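Long-range contacts in alpha-toxin (Clostridium novyi, PDB 2VK9), which belongs to the large clostridial toxins and is represented here by its catalytic fragment, an N-terminal helical domain joined to a GT-A-type domain: residues E20-I26 with L55-Y59; M178-Y182 with Y426-I430; M305-W310 with Y332-V336. One frame throughout, in Å; residues are numbered along the deposited sequence.

Contact 1. Residues E20-I26 with L55-Y59; sequences EPEYNLI and LVDNY
Tyr59 reaches across from the later helix and gives its hydroxyl proton to Glu20, with OH 2.6 Å from OE1. The donor comes in from above the carboxylate, 37° out of its plane, and the carboxylate stands almost square to the tyrosine ring. Two things put these groups together. Tyr59 sends its ring out with CG opposite the backbone N (chi1 -179°), which carries the phenol over to the start of the other helix, while the Glu20 chain bends at chi2 to meet it. The pair does not stand alone: Tyr59 OH also bonds Ser66 OG, and Glu20 OE2 forms a salt bridge with Arg68, so both oxygens of the carboxylate have a partner. These ties probably help to keep Glu20 ionised.

Further along the ring, Tyr23 CB lies 3.8 Å from Tyr59 CE1; its own ring turns away from the contact. One turn on, Ile26 carries the apolar part. Its CD1 reaches Tyr59 CB at 3.9 Å, and its CG1 rests 3.7 Å from Leu55 CB, the isoleucine and leucine side chains running past each other in opposite senses. Leu55 CD1 comes up to the backbone of Leu25, 3.6 Å from its O. A water bridges the two backbones, donating to Glu22 O at 3.0 Å and to Leu55 O as well.

Glu20 sits at the N-cap of helix 21-35, and its backbone O accepts the amide of Asn24. The two segments run antiparallel, at 164°, and form the open end of a helical hairpin made of helices 21-35 and 42-62. Helix 69-90 packs on Val56 and Tyr59 as the next member of the N-terminal helical domain.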
loop_
_atom_site.group_PDB
_atom_site.type_symbol
_atom_site.label_atom_id
_atom_site.label_comp_id
_atom_site.label_asym_id
_atom_site.label_seq_id
_atom_site.Cartn_x
_atom_site.Cartn_y
_atom_site.Cartn_z
ATOM N N GLU A 20 33.861 -15.133 26.309
ATOM C CA GLU A 20 32.705 -15.969 26.583
ATOM C C GLU A 20 32.478 -16.940 25.411
ATOM O O GLU A 20 32.861 -16.641 24.273
ATOM C CB GLU A 20 31.467 -15.112 26.838
ATOM C CG GLU A 20 31.627 -14.029 27.913
ATOM C CD GLU A 20 32.031 -12.655 27.349
ATOM O OE1 GLU A 20 31.503 -11.629 27.842
ATOM O OE2 GLU A 20 32.863 -12.591 26.413
ATOM N N PRO A 21 31.904 -18.132 25.688
ATOM C CA PRO A 21 31.560 -19.044 24.594
ATOM C C PRO A 21 30.720 -18.404 23.482
ATOM O O PRO A 21 31.034 -18.599 22.306
ATOM C CB PRO A 21 30.796 -20.181 25.290
ATOM C CG PRO A 21 30.576 -19.744 26.678
ATOM C CD PRO A 21 31.606 -18.728 27.002
ATOM N N GLU A 22 29.691 -17.635 23.833
ATOM C CA GLU A 22 28.869 -16.958 22.811
ATOM C C GLU A 22 29.571 -15.812 22.060
ATOM O O GLU A 22 29.122 -15.403 20.988
ATOM C CB GLU A 22 27.487 -16.530 23.345
ATOM C CG GLU A 22 27.439 -16.091 24.790
ATOM C CD GLU A 22 27.449 -17.255 25.778
ATOM O OE1 GLU A 22 26.637 -18.197 25.639
ATOM O OE2 GLU A 22 28.271 -17.217 26.715
ATOM N N TYR A 23 30.670 -15.309 22.622
ATOM C CA TYR A 23 31.555 -14.374 21.926
ATOM C C TYR A 23 32.394 -15.134 20.912
ATOM O O TYR A 23 32.540 -14.691 19.776
ATOM C CB TYR A 23 32.441 -13.623 22.928
ATOM C CG TYR A 23 33.458 -12.637 22.347
ATOM C CD1 TYR A 23 33.163 -11.852 21.227
ATOM C CD2 TYR A 23 34.710 -12.468 22.953
ATOM C CE1 TYR A 23 34.095 -10.951 20.718
ATOM C CE2 TYR A 23 35.642 -11.566 22.450
ATOM C CZ TYR A 23 35.324 -10.810 21.338
ATOM O OH TYR A 23 36.240 -9.916 20.842
ATOM N N ASN A 24 32.935 -16.282 21.316
ATOM C CA ASN A 24 33.654 -17.153 20.374
ATOM C C ASN A 24 32.796 -17.605 19.180
ATOM O O ASN A 24 33.298 -17.705 18.050
ATOM C CB ASN A 24 34.256 -18.367 21.088
ATOM C CG ASN A 24 35.487 -18.021 21.909
ATOM O OD1 ASN A 24 36.344 -17.218 21.501
ATOM N ND2 ASN A 24 35.591 -18.640 23.073
ATOM N N LEU A 25 31.512 -17.877 19.439
ATOM C CA LEU A 25 30.567 -18.225 18.380
ATOM C C LEU A 25 30.546 -17.173 17.263
ATOM O O LEU A 25 30.616 -17.528 16.083
ATOM C CB LEU A 25 29.155 -18.454 18.935
ATOM C CG LEU A 25 28.876 -19.767 19.675
ATOM C CD1 LEU A 25 27.388 -19.923 19.935
ATOM C CD2 LEU A 25 29.397 -20.969 18.921
ATOM N N ILE A 26 30.465 -15.897 17.652
ATOM C CA ILE A 26 30.528 -14.769 16.726
ATOM C C ILE A 26 31.852 -14.789 15.993
ATOM O O ILE A 26 31.891 -14.639 14.776
ATOM C CB ILE A 26 30.425 -13.420 17.464
ATOM C CG1 ILE A 26 29.052 -13.255 18.103
ATOM C CG2 ILE A 26 30.738 -12.252 16.528
ATOM C CD1 ILE A 26 29.052 -12.296 19.272
ATOM N N LEU A 55 23.757 -13.972 16.426
ATOM C CA LEU A 55 24.815 -14.224 17.402
ATOM C C LEU A 55 25.155 -12.970 18.218
ATOM O O LEU A 55 25.327 -13.048 19.433
ATOM C CB LEU A 55 26.055 -14.836 16.736
ATOM C CG LEU A 55 25.891 -16.208 16.055
ATOM C CD1 LEU A 55 27.178 -16.628 15.406
ATOM C CD2 LEU A 55 25.404 -17.309 16.991
ATOM N N VAL A 56 25.218 -11.819 17.556
ATOM C CA VAL A 56 25.399 -10.553 18.248
ATOM C C VAL A 56 24.258 -10.311 19.243
ATOM O O VAL A 56 24.508 -9.965 20.407
ATOM C CB VAL A 56 25.518 -9.382 17.255
ATOM C CG1 VAL A 56 25.418 -8.035 17.972
ATOM C CG2 VAL A 56 26.828 -9.481 16.493
ATOM N N ASP A 57 23.016 -10.507 18.791
ATOM C CA ASP A 57 21.843 -10.357 19.653
ATOM C C ASP A 57 21.956 -11.245 20.884
ATOM O O ASP A 57 21.811 -10.758 22.003
ATOM C CB ASP A 57 20.550 -10.682 18.893
ATOM C CG ASP A 57 19.843 -9.441 18.353
ATOM O OD1 ASP A 57 19.819 -8.406 19.057
ATOM O OD2 ASP A 57 19.295 -9.504 17.221
ATOM N N ASN A 58 22.223 -12.535 20.668
ATOM C CA ASN A 58 22.393 -13.500 21.756
ATOM C C ASN A 58 23.416 -13.051 22.800
ATOM O O ASN A 58 23.170 -13.161 24.015
ATOM C CB ASN A 58 22.797 -14.880 21.224
ATOM C CG ASN A 58 21.667 -15.594 20.495
ATOM O OD1 ASN A 58 20.519 -15.139 20.470
ATOM N ND2 ASN A 58 21.997 -16.727 19.891
ATOM N N TYR A 59 24.559 -12.551 22.326
ATOM C CA TYR A 59 25.585 -12.044 23.223
ATOM C C TYR A 59 25.051 -10.869 24.030
ATOM O O TYR A 59 25.096 -10.891 25.256
ATOM C CB TYR A 59 26.858 -11.634 22.477
ATOM C CG TYR A 59 27.919 -11.132 23.432
ATOM C CD1 TYR A 59 28.880 -11.997 23.949
ATOM C CD2 TYR A 59 27.933 -9.798 23.856
ATOM C CE1 TYR A 59 29.836 -11.546 24.832
ATOM C CE2 TYR A 59 28.880 -9.344 24.739
ATOM C CZ TYR A 59 29.829 -10.220 25.227
ATOM O OH TYR A 59 30.775 -9.774 26.116
HETATM O O HOH W 1 26.286 -15.888 20.144
#

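Contact 2. Residues M178-Y182 with Y426-I430; sequences MKLIY and YDSYI
Tyr182 OH, hydrogen-bonded to the carbonyl O of Cys423, lies 3.5 Å from Tyr429 CD1 and close to Tyr429 CB. It belongs to a three-tyrosine aromatic cluster, Tyr182, Tyr426 and Tyr429, set where two helices of the catalytic domain cross at 88°. The link to Cys423, just ahead of helix 426-440, ties down the far end of the Tyr182 ring.

The Tyr182 ring touches both others. Over one of its faces comes Tyr426 CA, 4.0 Å from the ring centroid in a CH-pi contact, while Tyr426 CD1 meets Tyr182 CD1 at 3.5 Å. Both ring pairs are tilted to intermediate angles, 44° for Tyr182 with Tyr426 and much the same for Tyr182 with Tyr429, whose ring takes Tyr182 CE1 over one face. Phe420 adds a further ring to Tyr182.

Lys179 stretches out beside Asp427, but its NZ stays 4.3 Å from OD2, beyond a salt bridge. Met178 CG, anti to the backbone N (chi1 -178°), lies by Tyr426 CE2; the bend at chi2 then leaves SD 4.9 Å from the Tyr426 ring centroid, a Met-aromatic contact.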
loop_
_atom_site.group_PDB
_atom_site.type_symbol
_atom_site.label_atom_id
_atom_site.label_comp_id
_atom_site.label_asym_id
_atom_site.label_seq_id
_atom_site.Cartn_x
_atom_site.Cartn_y
_atom_site.Cartn_z
ATOM N N MET A 178 -22.517 5.385 12.942
ATOM C CA MET A 178 -21.654 4.210 13.024
ATOM C C MET A 178 -22.318 3.046 13.750
ATOM O O MET A 178 -22.124 1.887 13.374
ATOM C CB MET A 178 -20.324 4.556 13.694
ATOM C CG MET A 178 -19.326 3.388 13.783
ATOM S SD MET A 178 -18.663 2.802 12.200
ATOM C CE MET A 178 -18.155 4.371 11.498
ATOM N N LYS A 179 -23.091 3.357 14.788
ATOM C CA LYS A 179 -23.809 2.329 15.547
ATOM C C LYS A 179 -24.715 1.549 14.607
ATOM O O LYS A 179 -24.880 0.340 14.752
ATOM C CB LYS A 179 -24.650 2.950 16.672
ATOM C CG LYS A 179 -23.859 3.602 17.808
ATOM C CD LYS A 179 -24.796 3.995 18.960
ATOM C CE LYS A 179 -24.178 5.040 19.908
ATOM N NZ LYS A 179 -25.226 5.723 20.739
ATOM N N LEU A 180 -25.285 2.260 13.638
ATOM C CA LEU A 180 -26.206 1.681 12.675
ATOM C C LEU A 180 -25.465 0.994 11.519
ATOM O O LEU A 180 -25.852 -0.106 11.095
ATOM C CB LEU A 180 -27.156 2.761 12.152
ATOM C CG LEU A 180 -28.386 2.317 11.359
ATOM C CD1 LEU A 180 -29.352 1.537 12.241
ATOM C CD2 LEU A 180 -29.075 3.513 10.716
ATOM N N ILE A 181 -24.414 1.645 11.014
ATOM C CA ILE A 181 -23.518 1.042 10.016
ATOM C C ILE A 181 -22.964 -0.292 10.516
ATOM O O ILE A 181 -22.897 -1.255 9.757
ATOM C CB ILE A 181 -22.370 1.993 9.606
ATOM C CG1 ILE A 181 -22.919 3.126 8.735
ATOM C CG2 ILE A 181 -21.281 1.239 8.849
ATOM C CD1 ILE A 181 -21.921 4.232 8.429
ATOM N N TYR A 182 -22.592 -0.351 11.791
ATOM C CA TYR A 182 -22.176 -1.607 12.406
ATOM C C TYR A 182 -23.237 -2.682 12.216
ATOM O O TYR A 182 -22.921 -3.784 11.792
ATOM C CB TYR A 182 -21.859 -1.419 13.898
ATOM C CG TYR A 182 -21.486 -2.691 14.633
ATOM C CD1 TYR A 182 -20.186 -3.183 14.594
ATOM C CD2 TYR A 182 -22.432 -3.400 15.368
ATOM C CE1 TYR A 182 -19.835 -4.350 15.273
ATOM C CE2 TYR A 182 -22.091 -4.574 16.046
ATOM C CZ TYR A 182 -20.790 -5.039 15.994
ATOM O OH TYR A 182 -20.437 -6.190 16.658
ATOM N N TYR A 426 -22.785 -1.902 18.608
ATOM C CA TYR A 426 -21.446 -1.327 18.444
ATOM C C TYR A 426 -20.794 -0.906 19.757
ATOM O O TYR A 426 -19.581 -1.055 19.920
ATOM C CB TYR A 426 -21.487 -0.141 17.481
ATOM C CG TYR A 426 -20.126 0.384 17.077
ATOM C CD1 TYR A 426 -19.164 -0.460 16.518
ATOM C CD2 TYR A 426 -19.808 1.731 17.232
ATOM C CE1 TYR A 426 -17.916 0.025 16.131
ATOM C CE2 TYR A 426 -18.562 2.227 16.852
ATOM C CZ TYR A 426 -17.626 1.370 16.300
ATOM O OH TYR A 426 -16.400 1.859 15.924
ATOM N N ASP A 427 -21.599 -0.364 20.674
ATOM C CA ASP A 427 -21.145 -0.001 22.011
ATOM C C ASP A 427 -20.517 -1.218 22.659
ATOM O O ASP A 427 -19.387 -1.168 23.144
ATOM C CB ASP A 427 -22.325 0.465 22.875
ATOM C CG ASP A 427 -22.773 1.894 22.569
ATOM O OD1 ASP A 427 -21.964 2.707 22.059
ATOM O OD2 ASP A 427 -23.949 2.207 22.867
ATOM N N SER A 428 -21.270 -2.313 22.654
ATOM C CA SER A 428 -20.838 -3.576 23.231
ATOM C C SER A 428 -19.611 -4.110 22.492
ATOM O O SER A 428 -18.738 -4.746 23.098
ATOM C CB SER A 428 -21.996 -4.584 23.192
ATOM O OG SER A 428 -21.595 -5.882 23.602
ATOM N N TYR A 429 -19.552 -3.832 21.186
ATOM C CA TYR A 429 -18.425 -4.232 20.343
ATOM C C TYR A 429 -17.120 -3.576 20.792
ATOM O O TYR A 429 -16.157 -4.278 21.081
ATOM C CB TYR A 429 -18.708 -3.963 18.852
ATOM C CG TYR A 429 -17.495 -4.148 17.956
ATOM C CD1 TYR A 429 -17.092 -5.422 17.538
ATOM C CD2 TYR A 429 -16.738 -3.052 17.542
ATOM C CE1 TYR A 429 -15.971 -5.597 16.728
ATOM C CE2 TYR A 429 -15.616 -3.216 16.738
ATOM C CZ TYR A 429 -15.238 -4.488 16.332
ATOM O OH TYR A 429 -14.126 -4.640 15.529
ATOM N N ILE A 430 -17.101 -2.243 20.868
ATOM C CA ILE A 430 -15.877 -1.493 21.199
ATOM C C ILE A 430 -15.468 -1.578 22.667
ATOM O O ILE A 430 -14.361 -1.181 23.021
ATOM C CB ILE A 430 -15.947 -0.001 20.776
ATOM C CG1 ILE A 430 -16.976 0.761 21.624
ATOM C CG2 ILE A 430 -16.207 0.124 19.273
ATOM C CD1 ILE A 430 -16.975 2.285 21.413
#

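Contact 3. Residues M305-W310 with Y332-V336; sequences MDSNYW and YMEQV
Tyr309 and Tyr332 set their rings nearly parallel, with only 18° between the planes, yet displaced so far along each other that there is little overlap. The centroids are 4.9 Å apart, and the touching is done by one flank of each ring: Tyr309 CD1 lies 3.5 Å from Tyr332 CE2. Each tyrosine has CG opposite its own carbonyl carbon (chi1 -59° for Tyr309), and in that conformation the rings come near parallel although the two side chains approach at a slant. Phe521 meets both rings edge-to-face. On the side of Tyr309 facing away from Tyr332, the carboxylate of Asp306 approaches, with OD2 3.7 Å above the ring plane and shifted toward the rim.

Gln335 extends toward the same ring from the loop. Its amide plane stands nearly perpendicular to Tyr309, 88° apart, and NE2 comes to 4.0 Å from Tyr309 CD2. The other end of the amide, OE1, lies 3.5 Å from Met305 SD, a van der Waals contact rather than a bond. Met305 is bent at chi2 and chi3, which brings its methyl end to the edge of the Trp310 indole.

Val336 meets Trp310 at the edge of the indole, near its plane, with CG2 4.0 Å from CZ3. Ile340 and Ile344 of helix 338-349 also touch Trp310, so the tryptophan meets both the loop and the helix it leads into. Tyr332 gains a further hold through its backbone N, bonded to Glu316.

Asp306 is the N-cap residue of helix 307-321, and its O accepts the amide of Trp310 at 2.9 Å. This is loop-on-helix packing within the catalytic domain, in which the loop leaving helix 307-321 returns to cover that helix's first turn.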
loop_
_atom_site.group_PDB
_atom_site.type_symbol
_atom_site.label_atom_id
_atom_site.label_comp_id
_atom_site.label_asym_id
_atom_site.label_seq_id
_atom_site.Cartn_x
_atom_site.Cartn_y
_atom_site.Cartn_z
ATOM N N MET A 305 4.260 29.302 -8.123
ATOM C CA MET A 305 3.974 27.890 -8.458
ATOM C C MET A 305 4.287 26.869 -7.375
ATOM O O MET A 305 5.298 26.983 -6.682
ATOM C CB MET A 305 4.767 27.478 -9.702
ATOM C CG MET A 305 4.082 27.711 -11.024
ATOM S SD MET A 305 2.605 26.706 -11.189
ATOM C CE MET A 305 2.750 26.205 -12.896
ATOM N N ASP A 306 3.419 25.866 -7.248
ATOM C CA ASP A 306 3.725 24.666 -6.472
ATOM C C ASP A 306 4.441 23.677 -7.399
ATOM O O ASP A 306 3.916 23.330 -8.464
ATOM C CB ASP A 306 2.436 24.063 -5.896
ATOM C CG ASP A 306 2.670 22.771 -5.108
ATOM O OD1 ASP A 306 3.837 22.414 -4.818
ATOM O OD2 ASP A 306 1.666 22.103 -4.767
ATOM N N SER A 307 5.639 23.241 -6.993
ATOM C CA SER A 307 6.495 22.346 -7.804
ATOM C C SER A 307 5.724 21.207 -8.469
ATOM O O SER A 307 5.949 20.898 -9.646
ATOM C CB SER A 307 7.629 21.759 -6.960
ATOM O OG SER A 307 8.421 22.777 -6.386
ATOM N N ASN A 308 4.826 20.589 -7.703
ATOM C CA ASN A 308 3.958 19.539 -8.208
ATOM C C ASN A 308 3.103 20.017 -9.377
ATOM O O ASN A 308 3.115 19.395 -10.443
ATOM C CB ASN A 308 3.072 18.987 -7.093
ATOM C CG ASN A 308 3.868 18.337 -5.971
ATOM O OD1 ASN A 308 4.912 17.727 -6.198
ATOM N ND2 ASN A 308 3.364 18.464 -4.749
ATOM N N TYR A 309 2.390 21.129 -9.191
ATOM C CA TYR A 309 1.510 21.670 -10.235
ATOM C C TYR A 309 2.275 22.124 -11.473
ATOM O O TYR A 309 1.769 22.033 -12.585
ATOM C CB TYR A 309 0.634 22.806 -9.697
ATOM C CG TYR A 309 -0.268 22.422 -8.540
ATOM C CD1 TYR A 309 -0.774 21.124 -8.418
ATOM C CD2 TYR A 309 -0.638 23.362 -7.578
ATOM C CE1 TYR A 309 -1.600 20.767 -7.356
ATOM C CE2 TYR A 309 -1.471 23.017 -6.510
ATOM C CZ TYR A 309 -1.946 21.718 -6.413
ATOM O OH TYR A 309 -2.765 21.362 -5.372
ATOM N N TRP A 310 3.497 22.604 -11.273
ATOM C CA TRP A 310 4.390 22.951 -12.380
ATOM C C TRP A 310 4.664 21.717 -13.253
ATOM O O TRP A 310 4.513 21.763 -14.481
ATOM C CB TRP A 310 5.684 23.591 -11.831
ATOM C CG TRP A 310 6.813 23.738 -12.812
ATOM C CD1 TRP A 310 8.024 23.110 -12.759
ATOM C CD2 TRP A 310 6.841 24.562 -13.992
ATOM N NE1 TRP A 310 8.806 23.485 -13.832
ATOM C CE2 TRP A 310 8.102 24.370 -14.606
ATOM C CE3 TRP A 310 5.924 25.435 -14.589
ATOM C CZ2 TRP A 310 8.469 25.018 -15.785
ATOM C CZ3 TRP A 310 6.290 26.081 -15.765
ATOM C CH2 TRP A 310 7.556 25.869 -16.347
ATOM N N TYR A 332 -3.706 22.693 -14.916
ATOM C CA TYR A 332 -2.648 23.260 -14.095
ATOM C C TYR A 332 -1.763 24.221 -14.876
ATOM O O TYR A 332 -0.814 24.779 -14.329
ATOM C CB TYR A 332 -1.834 22.152 -13.410
ATOM C CG TYR A 332 -2.665 21.326 -12.448
ATOM C CD1 TYR A 332 -3.219 20.109 -12.840
ATOM C CD2 TYR A 332 -2.921 21.776 -11.154
ATOM C CE1 TYR A 332 -3.992 19.366 -11.967
ATOM C CE2 TYR A 332 -3.693 21.030 -10.275
ATOM C CZ TYR A 332 -4.221 19.834 -10.690
ATOM O OH TYR A 332 -4.980 19.094 -9.826
ATOM N N MET A 333 -2.090 24.423 -16.150
ATOM C CA MET A 333 -1.404 25.421 -16.962
ATOM C C MET A 333 -2.180 26.748 -17.015
ATOM O O MET A 333 -1.732 27.710 -17.653
ATOM C CB MET A 333 -1.142 24.890 -18.368
ATOM C CG MET A 333 -0.204 25.747 -19.190
ATOM S SD MET A 333 1.418 25.019 -19.469
ATOM C CE MET A 333 2.237 25.236 -17.908
ATOM N N GLU A 334 -3.341 26.794 -16.355
ATOM C CA GLU A 334 -4.068 28.054 -16.160
ATOM C C GLU A 334 -3.207 29.034 -15.379
ATOM O O GLU A 334 -3.065 30.187 -15.782
ATOM C CB GLU A 334 -5.375 27.837 -15.399
ATOM C CG GLU A 334 -6.648 27.870 -16.237
ATOM C CD GLU A 334 -7.884 27.510 -15.407
ATOM O OE1 GLU A 334 -8.153 28.195 -14.390
ATOM O OE2 GLU A 334 -8.582 26.529 -15.760
ATOM N N GLN A 335 -2.628 28.554 -14.274
ATOM C CA GLN A 335 -1.761 29.343 -13.391
ATOM C C GLN A 335 -0.546 29.948 -14.086
ATOM O O GLN A 335 -0.079 31.015 -13.696
ATOM C CB GLN A 335 -1.256 28.485 -12.240
ATOM C CG GLN A 335 -2.294 28.099 -11.208
ATOM C CD GLN A 335 -1.684 27.265 -10.093
ATOM O OE1 GLN A 335 -0.504 27.430 -9.753
ATOM N NE2 GLN A 335 -2.478 26.361 -9.521
ATOM N N VAL A 336 -0.024 29.253 -15.093
ATOM C CA VAL A 336 1.129 29.740 -15.849
ATOM C C VAL A 336 0.728 30.844 -16.827
ATOM O O VAL A 336 -0.246 30.688 -17.565
ATOM C CB VAL A 336 1.833 28.583 -16.598
ATOM C CG1 VAL A 336 2.684 29.093 -17.757
ATOM C CG2 VAL A 336 2.686 27.790 -15.639
#

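In the fold
From the N terminus, contact 1 comes first: helix 21-35 runs out, the chain turns, and helix 42-62 returns, closing a short, mostly helical loop within the N-terminal helical domain. The chain then enters the catalytic domain. Contact 2 opens on helix 173-195 and closes some 240 residues later on helix 426-440, bringing distant helices together at the edge of the domain. Within that long excursion, which includes several strands of the central mixed sheet, contact 3 closes a 21-residue loop that holds the rest of helix 307-321. No two contacts touch; contacts 2 and 3 have centres about 45 Å apart, and contact 1 lies still farther from either.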